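Local coordinates for RIM-binding protein, isoform F (Drosophila melanogaster, PDB 6Q9M) that probably helps couple synaptic vesicle recruitment to release sites at the active zone, here through its central array of fibronectin type III domains, at residues A[37-47]-A[73-84]; A[115-124]-A[147-157]. One frame throughout, in Å; residues are numbered along the deposited sequence.

Interaction 1. Residues A[37-47]-A[73-84]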
loop_
_atom_site.group_PDB
_atom_site.type_symbol
_atom_site.label_atom_id
_atom_site.label_comp_id
_atom_site.label_asym_id
_atom_site.label_seq_id
_atom_site.Cartn_x
_atom_site.Cartn_y
_atom_site.Cartn_z
ATOM N N ASN A 37 11.307 3.820 20.275
ATOM C CA ASN A 37 11.855 3.164 19.091
ATOM C C ASN A 37 13.072 3.914 18.554
ATOM O O ASN A 37 13.220 4.104 17.346
ATOM C CB ASN A 37 10.786 3.028 17.997
ATOM C CG ASN A 37 9.807 1.893 18.256
ATOM O OD1 ASN A 37 10.126 0.923 18.943
ATOM N ND2 ASN A 37 8.606 2.011 17.699
ATOM N N LEU A 38 13.942 4.370 19.457
ATOM C CA LEU A 38 15.086 5.159 19.019
ATOM C C LEU A 38 16.038 4.309 18.182
ATOM O O LEU A 38 16.211 3.106 18.402
ATOM C CB LEU A 38 15.829 5.781 20.201
ATOM C CG LEU A 38 16.719 6.996 19.873
ATOM C CD1 LEU A 38 16.194 7.828 18.703
ATOM C CD2 LEU A 38 16.895 7.879 21.098
ATOM N N ILE A 39 16.674 4.963 17.239
ATOM C CA ILE A 39 17.385 4.283 16.174
ATOM C C ILE A 39 18.721 3.754 16.677
ATOM O O ILE A 39 19.453 4.443 17.398
ATOM C CB ILE A 39 17.561 5.251 15.002
ATOM C CG1 ILE A 39 18.543 4.699 14.007
ATOM C CG2 ILE A 39 18.038 6.604 15.496
ATOM C CD1 ILE A 39 18.556 5.526 12.848
ATOM N N ASP A 40 19.054 2.538 16.247
ATOM C CA ASP A 40 20.238 1.784 16.634
ATOM C C ASP A 40 21.189 1.518 15.475
ATOM O O ASP A 40 22.408 1.563 15.662
ATOM C CB ASP A 40 19.799 0.452 17.268
ATOM C CG ASP A 40 20.964 -0.369 17.784
ATOM O OD1 ASP A 40 21.302 -0.223 18.978
ATOM O OD2 ASP A 40 21.524 -1.173 17.006
ATOM N N SER A 41 20.673 1.233 14.284
ATOM C CA SER A 41 21.518 1.060 13.109
ATOM C C SER A 41 20.658 1.281 11.873
ATOM O O SER A 41 19.434 1.402 11.956
ATOM C CB SER A 41 22.203 -0.321 13.088
ATOM O OG SER A 41 21.282 -1.382 12.889
ATOM N N TYR A 42 21.315 1.314 10.722
ATOM C CA TYR A 42 20.652 1.501 9.447
ATOM C C TYR A 42 20.851 0.276 8.561
ATOM O O TYR A 42 21.896 -0.383 8.602
ATOM C CB TYR A 42 21.184 2.737 8.713
ATOM C CG TYR A 42 21.041 4.036 9.446
ATOM C CD1 TYR A 42 22.039 4.498 10.303
ATOM C CD2 TYR A 42 19.916 4.818 9.275
ATOM C CE1 TYR A 42 21.902 5.707 10.976
ATOM C CE2 TYR A 42 19.776 6.024 9.929
ATOM C CZ TYR A 42 20.765 6.465 10.781
ATOM O OH TYR A 42 20.587 7.664 11.436
ATOM N N HIS A 43 19.833 -0.010 7.754
ATOM C CA HIS A 43 19.837 -1.097 6.785
ATOM C C HIS A 43 19.656 -0.485 5.404
ATOM O O HIS A 43 18.655 0.198 5.152
ATOM C CB HIS A 43 18.714 -2.093 7.060
ATOM C CG HIS A 43 19.013 -3.080 8.138
ATOM N ND1 HIS A 43 20.216 -3.114 8.805
ATOM C CD2 HIS A 43 18.262 -4.076 8.664
ATOM C CE1 HIS A 43 20.200 -4.094 9.694
ATOM N NE2 HIS A 43 19.024 -4.691 9.631
ATOM N N VAL A 44 20.618 -0.717 4.514
ATOM C CA VAL A 44 20.557 -0.198 3.153
ATOM C C VAL A 44 20.122 -1.322 2.231
ATOM O O VAL A 44 20.733 -2.399 2.222
ATOM C CB VAL A 44 21.904 0.385 2.717
ATOM C CG1 VAL A 44 21.753 1.063 1.371
ATOM C CG2 VAL A 44 22.389 1.371 3.765
ATOM N N TYR A 45 19.059 -1.081 1.470
ATOM C CA TYR A 45 18.508 -2.054 0.536
ATOM C C TYR A 45 18.638 -1.559 -0.895
ATOM O O TYR A 45 18.559 -0.355 -1.163
ATOM C CB TYR A 45 17.042 -2.334 0.819
ATOM C CG TYR A 45 16.797 -3.005 2.146
ATOM C CD1 TYR A 45 16.808 -2.269 3.323
ATOM C CD2 TYR A 45 16.561 -4.368 2.224
ATOM C CE1 TYR A 45 16.590 -2.867 4.534
ATOM C CE2 TYR A 45 16.342 -4.973 3.441
ATOM C CZ TYR A 45 16.355 -4.213 4.593
ATOM O OH TYR A 45 16.135 -4.795 5.820
ATOM N N VAL A 46 18.814 -2.506 -1.815
ATOM C CA VAL A 46 18.760 -2.235 -3.247
ATOM C C VAL A 46 17.817 -3.262 -3.861
ATOM O O VAL A 46 18.035 -4.472 -3.719
ATOM C CB VAL A 46 20.157 -2.298 -3.897
ATOM C CG1 VAL A 46 20.069 -2.122 -5.396
ATOM C CG2 VAL A 46 21.068 -1.223 -3.309
ATOM N N ASP A 47 16.765 -2.780 -4.516
ATOM C CA ASP A 47 15.677 -3.616 -5.024
ATOM C C ASP A 47 15.268 -4.673 -4.004
ATOM O O ASP A 47 15.109 -5.851 -4.320
ATOM C CB ASP A 47 16.042 -4.263 -6.358
ATOM C CG ASP A 47 16.707 -3.289 -7.320
ATOM O OD1 ASP A 47 16.389 -2.082 -7.257
ATOM O OD2 ASP A 47 17.556 -3.728 -8.132
ATOM N N HIS A 73 17.191 1.164 -10.523
ATOM C CA HIS A 73 17.222 0.554 -9.201
ATOM C C HIS A 73 16.427 1.393 -8.213
ATOM O O HIS A 73 16.323 2.613 -8.358
ATOM C CB HIS A 73 18.658 0.402 -8.680
ATOM C CG HIS A 73 19.484 -0.555 -9.471
ATOM N ND1 HIS A 73 19.327 -1.921 -9.382
ATOM C CD2 HIS A 73 20.456 -0.344 -10.388
ATOM C CE1 HIS A 73 20.176 -2.512 -10.202
ATOM N NE2 HIS A 73 20.875 -1.577 -10.821
ATOM N N ARG A 74 15.909 0.729 -7.183
ATOM C CA ARG A 74 15.298 1.401 -6.047
ATOM C C ARG A 74 16.191 1.190 -4.838
ATOM O O ARG A 74 16.459 0.043 -4.451
ATOM C CB ARG A 74 13.897 0.878 -5.754
ATOM C CG ARG A 74 13.301 1.553 -4.514
ATOM C CD ARG A 74 11.929 1.027 -4.141
ATOM N NE ARG A 74 10.930 1.351 -5.152
ATOM C CZ ARG A 74 10.346 2.547 -5.278
ATOM N NH1 ARG A 74 10.668 3.547 -4.475
ATOM N NH2 ARG A 74 9.442 2.742 -6.221
ATOM N N ILE A 75 16.666 2.287 -4.260
ATOM C CA ILE A 75 17.471 2.239 -3.049
ATOM C C ILE A 75 16.668 2.797 -1.894
ATOM O O ILE A 75 15.945 3.792 -2.045
ATOM C CB ILE A 75 18.787 3.001 -3.258
ATOM C CG1 ILE A 75 19.475 2.352 -4.473
ATOM C CG2 ILE A 75 19.630 2.978 -1.951
ATOM C CD1 ILE A 75 20.857 2.827 -4.761
ATOM N N SER A 76 16.807 2.163 -0.741
ATOM C CA SER A 76 16.018 2.556 0.410
ATOM C C SER A 76 16.849 2.320 1.661
ATOM O O SER A 76 17.742 1.473 1.662
ATOM C CB SER A 76 14.700 1.774 0.435
ATOM O OG SER A 76 14.951 0.447 0.871
ATOM N N VAL A 77 16.562 3.078 2.719
ATOM C CA VAL A 77 17.262 2.942 3.994
ATOM C C VAL A 77 16.247 2.804 5.121
ATOM O O VAL A 77 15.254 3.545 5.186
ATOM C CB VAL A 77 18.202 4.140 4.262
ATOM C CG1 VAL A 77 18.982 3.926 5.561
ATOM C CG2 VAL A 77 19.166 4.361 3.085
ATOM N N ARG A 78 16.510 1.862 6.020
ATOM C CA ARG A 78 15.617 1.559 7.123
ATOM C C ARG A 78 16.323 1.800 8.441
ATOM O O ARG A 78 17.480 1.396 8.618
ATOM C CB ARG A 78 15.152 0.107 7.071
ATOM C CG ARG A 78 14.295 -0.224 5.876
ATOM C CD ARG A 78 13.587 -1.546 6.069
ATOM N NE ARG A 78 13.463 -2.225 4.790
ATOM C CZ ARG A 78 12.922 -3.424 4.618
ATOM N NH1 ARG A 78 12.436 -4.091 5.659
ATOM N NH2 ARG A 78 12.869 -3.944 3.396
ATOM N N SER A 79 15.611 2.454 9.356
ATOM C CA SER A 79 16.050 2.571 10.735
ATOM C C SER A 79 15.835 1.242 11.434
ATOM O O SER A 79 14.791 0.612 11.276
ATOM C CB SER A 79 15.253 3.656 11.460
ATOM O OG SER A 79 15.604 4.957 11.031
ATOM N N VAL A 80 16.801 0.833 12.243
ATOM C CA VAL A 80 16.684 -0.384 13.034
ATOM C C VAL A 80 16.818 0.000 14.497
ATOM O O VAL A 80 17.736 0.746 14.860
ATOM C CB VAL A 80 17.737 -1.435 12.645
ATOM C CG1 VAL A 80 17.495 -2.715 13.416
ATOM C CG2 VAL A 80 17.686 -1.712 11.144
ATOM N N THR A 81 15.872 -0.454 15.317
ATOM C CA THR A 81 15.911 -0.213 16.749
ATOM C C THR A 81 16.671 -1.357 17.426
ATOM O O THR A 81 17.061 -2.336 16.786
ATOM C CB THR A 81 14.497 -0.070 17.307
ATOM O OG1 THR A 81 13.843 -1.338 17.247
ATOM C CG2 THR A 81 13.691 0.936 16.491
ATOM N N GLN A 82 16.849 -1.267 18.747
ATOM C CA GLN A 82 17.503 -2.365 19.448
ATOM C C GLN A 82 16.650 -3.627 19.433
ATOM O O GLN A 82 17.183 -4.729 19.260
ATOM C CB GLN A 82 17.843 -1.972 20.888
ATOM C CG GLN A 82 18.696 -3.017 21.602
ATOM C CD GLN A 82 19.273 -2.518 22.912
ATOM O OE1 GLN A 82 18.728 -1.606 23.531
ATOM N NE2 GLN A 82 20.387 -3.112 23.337
ATOM N N ASN A 83 15.329 -3.499 19.622
ATOM C CA ASN A 83 14.471 -4.680 19.511
ATOM C C ASN A 83 14.411 -5.238 18.091
ATOM O O ASN A 83 13.704 -6.226 17.866
ATOM C CB ASN A 83 13.059 -4.405 20.050
ATOM C CG ASN A 83 12.526 -3.035 19.670
ATOM O OD1 ASN A 83 12.708 -2.577 18.543
ATOM N ND2 ASN A 83 11.840 -2.388 20.606
ATOM N N ARG A 84 15.119 -4.621 17.145
ATOM C CA ARG A 84 15.213 -4.982 15.721
ATOM C C ARG A 84 13.965 -4.572 14.944
ATOM O O ARG A 84 13.770 -5.054 13.815
ATOM C CB ARG A 84 15.509 -6.471 15.489
ATOM C CG ARG A 84 16.670 -7.037 16.327
ATOM C CD ARG A 84 17.984 -6.294 16.107
ATOM N NE ARG A 84 18.582 -6.600 14.810
ATOM C CZ ARG A 84 19.609 -5.937 14.281
ATOM N NH1 ARG A 84 20.175 -4.934 14.945
ATOM N NH2 ARG A 84 20.080 -6.288 13.090
#

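Interaction 2. Residues A[115-124]-A[147-157]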
loop_
_atom_site.group_PDB
_atom_site.type_symbol
_atom_site.label_atom_id
_atom_site.label_comp_id
_atom_site.label_asym_id
_atom_site.label_seq_id
_atom_site.Cartn_x
_atom_site.Cartn_y
_atom_site.Cartn_z
ATOM N N CYS A 115 -17.594 4.072 5.678
ATOM C CA CYS A 115 -18.584 4.760 4.852
ATOM C C CYS A 115 -18.182 6.195 4.538
ATOM O O CYS A 115 -18.775 6.809 3.643
ATOM C CB CYS A 115 -19.957 4.742 5.517
ATOM S SG CYS A 115 -19.908 5.160 7.240
ATOM N N SER A 116 -17.209 6.756 5.260
ATOM C CA SER A 116 -16.871 8.159 5.091
ATOM C C SER A 116 -15.376 8.430 4.988
ATOM O O SER A 116 -14.982 9.604 4.949
ATOM C CB SER A 116 -17.430 8.969 6.251
ATOM O OG SER A 116 -16.687 8.658 7.406
ATOM N N SER A 117 -14.532 7.403 4.945
ATOM C CA SER A 117 -13.099 7.641 5.030
ATOM C C SER A 117 -12.335 6.426 4.521
ATOM O O SER A 117 -12.885 5.333 4.378
ATOM C CB SER A 117 -12.691 7.961 6.463
ATOM O OG SER A 117 -12.778 6.791 7.261
ATOM N N ALA A 118 -11.040 6.631 4.284
ATOM C CA ALA A 118 -10.146 5.569 3.844
ATOM C C ALA A 118 -8.715 5.992 4.142
ATOM O O ALA A 118 -8.407 7.185 4.194
ATOM C CB ALA A 118 -10.318 5.263 2.347
ATOM N N VAL A 119 -7.852 5.013 4.378
ATOM C CA VAL A 119 -6.420 5.267 4.509
ATOM C C VAL A 119 -5.790 5.027 3.143
ATOM O O VAL A 119 -5.959 3.952 2.551
ATOM C CB VAL A 119 -5.781 4.390 5.600
ATOM C CG1 VAL A 119 -4.237 4.330 5.458
ATOM C CG2 VAL A 119 -6.156 4.918 6.980
ATOM N N ILE A 120 -5.083 6.033 2.640
ATOM C CA ILE A 120 -4.420 5.991 1.343
ATOM C C ILE A 120 -2.926 5.852 1.583
ATOM O O ILE A 120 -2.327 6.699 2.253
ATOM C CB ILE A 120 -4.693 7.261 0.515
ATOM C CG1 ILE A 120 -6.198 7.573 0.431
ATOM C CG2 ILE A 120 -4.032 7.142 -0.855
ATOM C CD1 ILE A 120 -7.012 6.520 -0.276
ATOM N N SER A 121 -2.324 4.826 0.983
ATOM C CA SER A 121 -0.891 4.558 1.017
ATOM C C SER A 121 -0.323 4.578 -0.400
ATOM O O SER A 121 -1.042 4.360 -1.386
ATOM C CB SER A 121 -0.598 3.193 1.644
ATOM O OG SER A 121 -1.212 3.079 2.921
ATOM N N TRP A 122 0.987 4.817 -0.492
ATOM C CA TRP A 122 1.672 4.782 -1.778
ATOM C C TRP A 122 3.156 4.521 -1.556
ATOM O O TRP A 122 3.657 4.519 -0.426
ATOM C CB TRP A 122 1.464 6.081 -2.566
ATOM C CG TRP A 122 1.964 7.308 -1.877
ATOM C CD1 TRP A 122 3.172 7.915 -2.060
ATOM C CD2 TRP A 122 1.260 8.099 -0.906
ATOM N NE1 TRP A 122 3.262 9.037 -1.263
ATOM C CE2 TRP A 122 2.107 9.166 -0.539
ATOM C CE3 TRP A 122 -0.002 8.005 -0.311
ATOM C CZ2 TRP A 122 1.740 10.123 0.409
ATOM C CZ3 TRP A 122 -0.365 8.951 0.609
ATOM C CH2 TRP A 122 0.506 10.003 0.964
ATOM N N LEU A 123 3.845 4.269 -2.663
ATOM C CA LEU A 123 5.291 4.144 -2.687
ATOM C C LEU A 123 5.826 5.295 -3.515
ATOM O O LEU A 123 5.608 5.322 -4.731
ATOM C CB LEU A 123 5.723 2.803 -3.281
ATOM C CG LEU A 123 7.232 2.499 -3.293
ATOM C CD1 LEU A 123 7.836 2.628 -1.887
ATOM C CD2 LEU A 123 7.518 1.100 -3.880
ATOM N N PRO A 124 6.472 6.286 -2.912
ATOM C CA PRO A 124 7.004 7.395 -3.699
ATOM C C PRO A 124 8.162 6.914 -4.555
ATOM O O PRO A 124 8.803 5.904 -4.263
ATOM C CB PRO A 124 7.477 8.397 -2.639
ATOM C CG PRO A 124 7.736 7.582 -1.426
ATOM C CD PRO A 124 6.792 6.409 -1.477
ATOM N N MET A 147 6.375 11.033 4.268
ATOM C CA MET A 147 5.039 10.519 4.545
ATOM C C MET A 147 4.524 9.769 3.332
ATOM O O MET A 147 4.604 10.276 2.208
ATOM C CB MET A 147 4.070 11.645 4.885
ATOM C CG MET A 147 2.963 11.180 5.791
ATOM S SD MET A 147 3.422 11.486 7.497
ATOM C CE MET A 147 2.757 13.138 7.714
ATOM N N TYR A 148 3.991 8.565 3.561
ATOM C CA TYR A 148 3.507 7.691 2.495
ATOM C C TYR A 148 2.102 7.171 2.772
ATOM O O TYR A 148 1.645 6.245 2.092
ATOM C CB TYR A 148 4.457 6.503 2.306
ATOM C CG TYR A 148 4.675 5.722 3.581
ATOM C CD1 TYR A 148 5.612 6.136 4.522
ATOM C CD2 TYR A 148 3.937 4.580 3.854
ATOM C CE1 TYR A 148 5.818 5.425 5.699
ATOM C CE2 TYR A 148 4.141 3.848 5.043
ATOM C CZ TYR A 148 5.079 4.282 5.954
ATOM O OH TYR A 148 5.288 3.580 7.136
ATOM N N ARG A 149 1.423 7.717 3.769
ATOM C CA ARG A 149 0.067 7.331 4.116
ATOM C C ARG A 149 -0.691 8.594 4.462
ATOM O O ARG A 149 -0.114 9.548 4.998
ATOM C CB ARG A 149 0.008 6.387 5.332
ATOM C CG ARG A 149 0.358 4.937 5.074
ATOM C CD ARG A 149 -0.244 4.037 6.171
ATOM N NE ARG A 149 0.708 3.078 6.727
ATOM C CZ ARG A 149 1.158 1.995 6.091
ATOM N NH1 ARG A 149 0.749 1.737 4.856
ATOM N NH2 ARG A 149 2.032 1.174 6.684
ATOM N N HIS A 150 -1.991 8.581 4.186
ATOM C CA HIS A 150 -2.837 9.673 4.647
ATOM C C HIS A 150 -4.293 9.242 4.658
ATOM O O HIS A 150 -4.780 8.665 3.680
ATOM C CB HIS A 150 -2.685 10.912 3.775
ATOM C CG HIS A 150 -3.527 12.042 4.241
ATOM N ND1 HIS A 150 -3.229 12.760 5.377
ATOM C CD2 HIS A 150 -4.691 12.545 3.768
ATOM C CE1 HIS A 150 -4.155 13.676 5.572
ATOM N NE2 HIS A 150 -5.064 13.552 4.623
ATOM N N THR A 151 -4.987 9.554 5.743
ATOM C CA THR A 151 -6.414 9.290 5.832
ATOM C C THR A 151 -7.206 10.393 5.136
ATOM O O THR A 151 -7.028 11.575 5.443
ATOM C CB THR A 151 -6.839 9.192 7.292
ATOM O OG1 THR A 151 -6.105 8.143 7.936
ATOM C CG2 THR A 151 -8.329 8.903 7.363
ATOM N N ILE A 152 -8.063 10.014 4.184
ATOM C CA ILE A 152 -9.002 10.943 3.557
ATOM C C ILE A 152 -10.359 10.797 4.230
ATOM O O ILE A 152 -10.796 9.679 4.532
ATOM C CB ILE A 152 -9.114 10.722 2.034
ATOM C CG1 ILE A 152 -9.360 9.244 1.701
ATOM C CG2 ILE A 152 -7.878 11.289 1.317
ATOM C CD1 ILE A 152 -9.851 9.008 0.266
ATOM N N THR A 153 -11.019 11.924 4.482
ATOM C CA THR A 153 -12.355 11.976 5.074
ATOM C C THR A 153 -13.301 12.731 4.141
ATOM O O THR A 153 -12.982 13.005 2.980
ATOM C CB THR A 153 -12.326 12.620 6.467
ATOM O OG1 THR A 153 -11.797 13.950 6.382
ATOM C CG2 THR A 153 -11.493 11.794 7.424
ATOM N N GLY A 154 -14.498 13.033 4.638
ATOM C CA GLY A 154 -15.435 13.777 3.808
ATOM C C GLY A 154 -16.078 12.975 2.698
ATOM O O GLY A 154 -16.637 13.569 1.757
ATOM N N LEU A 155 -15.992 11.646 2.754
ATOM C CA LEU A 155 -16.591 10.813 1.726
ATOM C C LEU A 155 -18.039 10.482 2.085
ATOM O O LEU A 155 -18.463 10.591 3.235
ATOM C CB LEU A 155 -15.787 9.522 1.533
ATOM C CG LEU A 155 -14.267 9.662 1.349
ATOM C CD1 LEU A 155 -13.635 8.353 0.945
ATOM C CD2 LEU A 155 -13.936 10.729 0.330
ATOM N N ALA A 156 -18.792 10.123 1.086
ATOM C CA ALA A 156 -20.165 9.673 1.213
ATOM C C ALA A 156 -20.216 8.146 1.191
ATOM O O ALA A 156 -19.346 7.501 0.593
ATOM C CB ALA A 156 -21.029 10.244 0.081
ATOM N N PRO A 157 -21.204 7.522 1.832
ATOM C CA PRO A 157 -21.220 6.056 1.889
ATOM C C PRO A 157 -21.594 5.456 0.543
ATOM O O PRO A 157 -22.224 6.096 -0.301
ATOM C CB PRO A 157 -22.287 5.741 2.949
ATOM C CG PRO A 157 -22.934 7.079 3.321
ATOM C CD PRO A 157 -22.453 8.108 2.354
#

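Interaction 1. Residues A[37-47]-A[73-84]
Y45 and R78 both set CG anti to the carbonyl carbon (chi1 -65° in each), and a bend at chi3 (-146°) then lays the R78 guanidinium flat over one face of the Y45 ring. The planes are 16° apart and R78 CZ lies 3.9 Å from the ring centroid of Y45, a cation-pi stack. On the same face of the sheet V80 CG2 sits over the centre of the H43 imidazole, a CH-pi contact 3.4 Å from the H43 ring centroid. Strands 39-46 and 73-81 are antiparallel, paired by backbone bonds from S41–V80 to Y45–S76, with D47 N to R74 O closing the far end. V80 O takes two donors, D40 N at 2.6 Å and S41 N at 3.0 Å, which marks a classic beta bulge. D47 OD1 accepts R74 N in return, while D47 OD2 offers its syn lone pair to H73 ND1 at 2.8 Å, nearly in the imidazole plane. Y42, V44, V46, I75 and V77 share the opposite face, where Y42 and V44 meet W28 and V44 and I75 meet I26. D89 OD2 forms a salt bridge with R78 NE and a hydrogen bond with S76 OG; carboxylate and ring together probably fix the guanidinium's rotation and balance its charge.

Interaction 2. Residues A[115-124]-A[147-157]
Backbone bonds join A118 to I152 and I120 to H150 in both directions across the antiparallel strands 118-123 and 149-152, the shortest running from H150 N to I120 O at 2.7 Å. W122 N extends the series to Y148 O, and L155 N reaches S116 O at 3.2 Å from above the carbonyl plane. The indole of W122 makes the aromatic contact. With CG between the backbone N and the carbonyl carbon (chi1 60°), the ring turns back over the neighbouring segment 147-157, and one face rests on the Y148–R149 peptide: Y148 O is 3.4 Å from W122 CE3, and Y148 CA makes a CH-pi contact with the five-membered ring. H131 meets the indole edge-to-face, and V133 and V143 also touch it. With an alanine in place of W122, the Y148–R149 peptide would probably lose the cover of the indole face and H131 its edge-to-face partner. Apolar contacts continue on the inner face, where I120 CG1 meets I152 CG1 at 3.8 Å and A118 CB also touches I152; V133 and V135 of strand 131-135 and V140 of strand 138-143 touch I152 as well. Beyond the strands, C115 CB packs on P157 CB at 3.6 Å. The polar side-chain contact lies on the other face: R149 NH1 donates to S121 OG at 3.1 Å, with the hydroxyl oxygen in the guanidinium plane, while Y148 CE2 covers one guanidinium face. D6 forms a salt bridge with R149 NH2, helping to fix the group's rotation. Strands 106-111, 118-123 and 149-152 form the three-stranded sheet of a fibronectin type III beta sandwich, with the buried tryptophan and isoleucines turned toward the four-stranded sheet.

From the N terminus the chain first lays down strands 12-20 and 23-29, then strand 39-46. Interaction 1 closes the loop that runs through strands 49-55 and 61-65, making 39-46 and 73-81 the central pair of the four-stranded sheet in the first fibronectin domain. The chain continues through 93-96 and 106-111 before interaction 2 closes a second loop, over strands 131-135 and 138-143, by joining 118-123 to 149-152 in the next domain. The two loops follow in series, neither nesting nor crossing. Their centres lie about 26 Å apart, yet they touch: R74 NH1 probably hydrogen-bonds P124 O at 3.0 Å, linking the two domains.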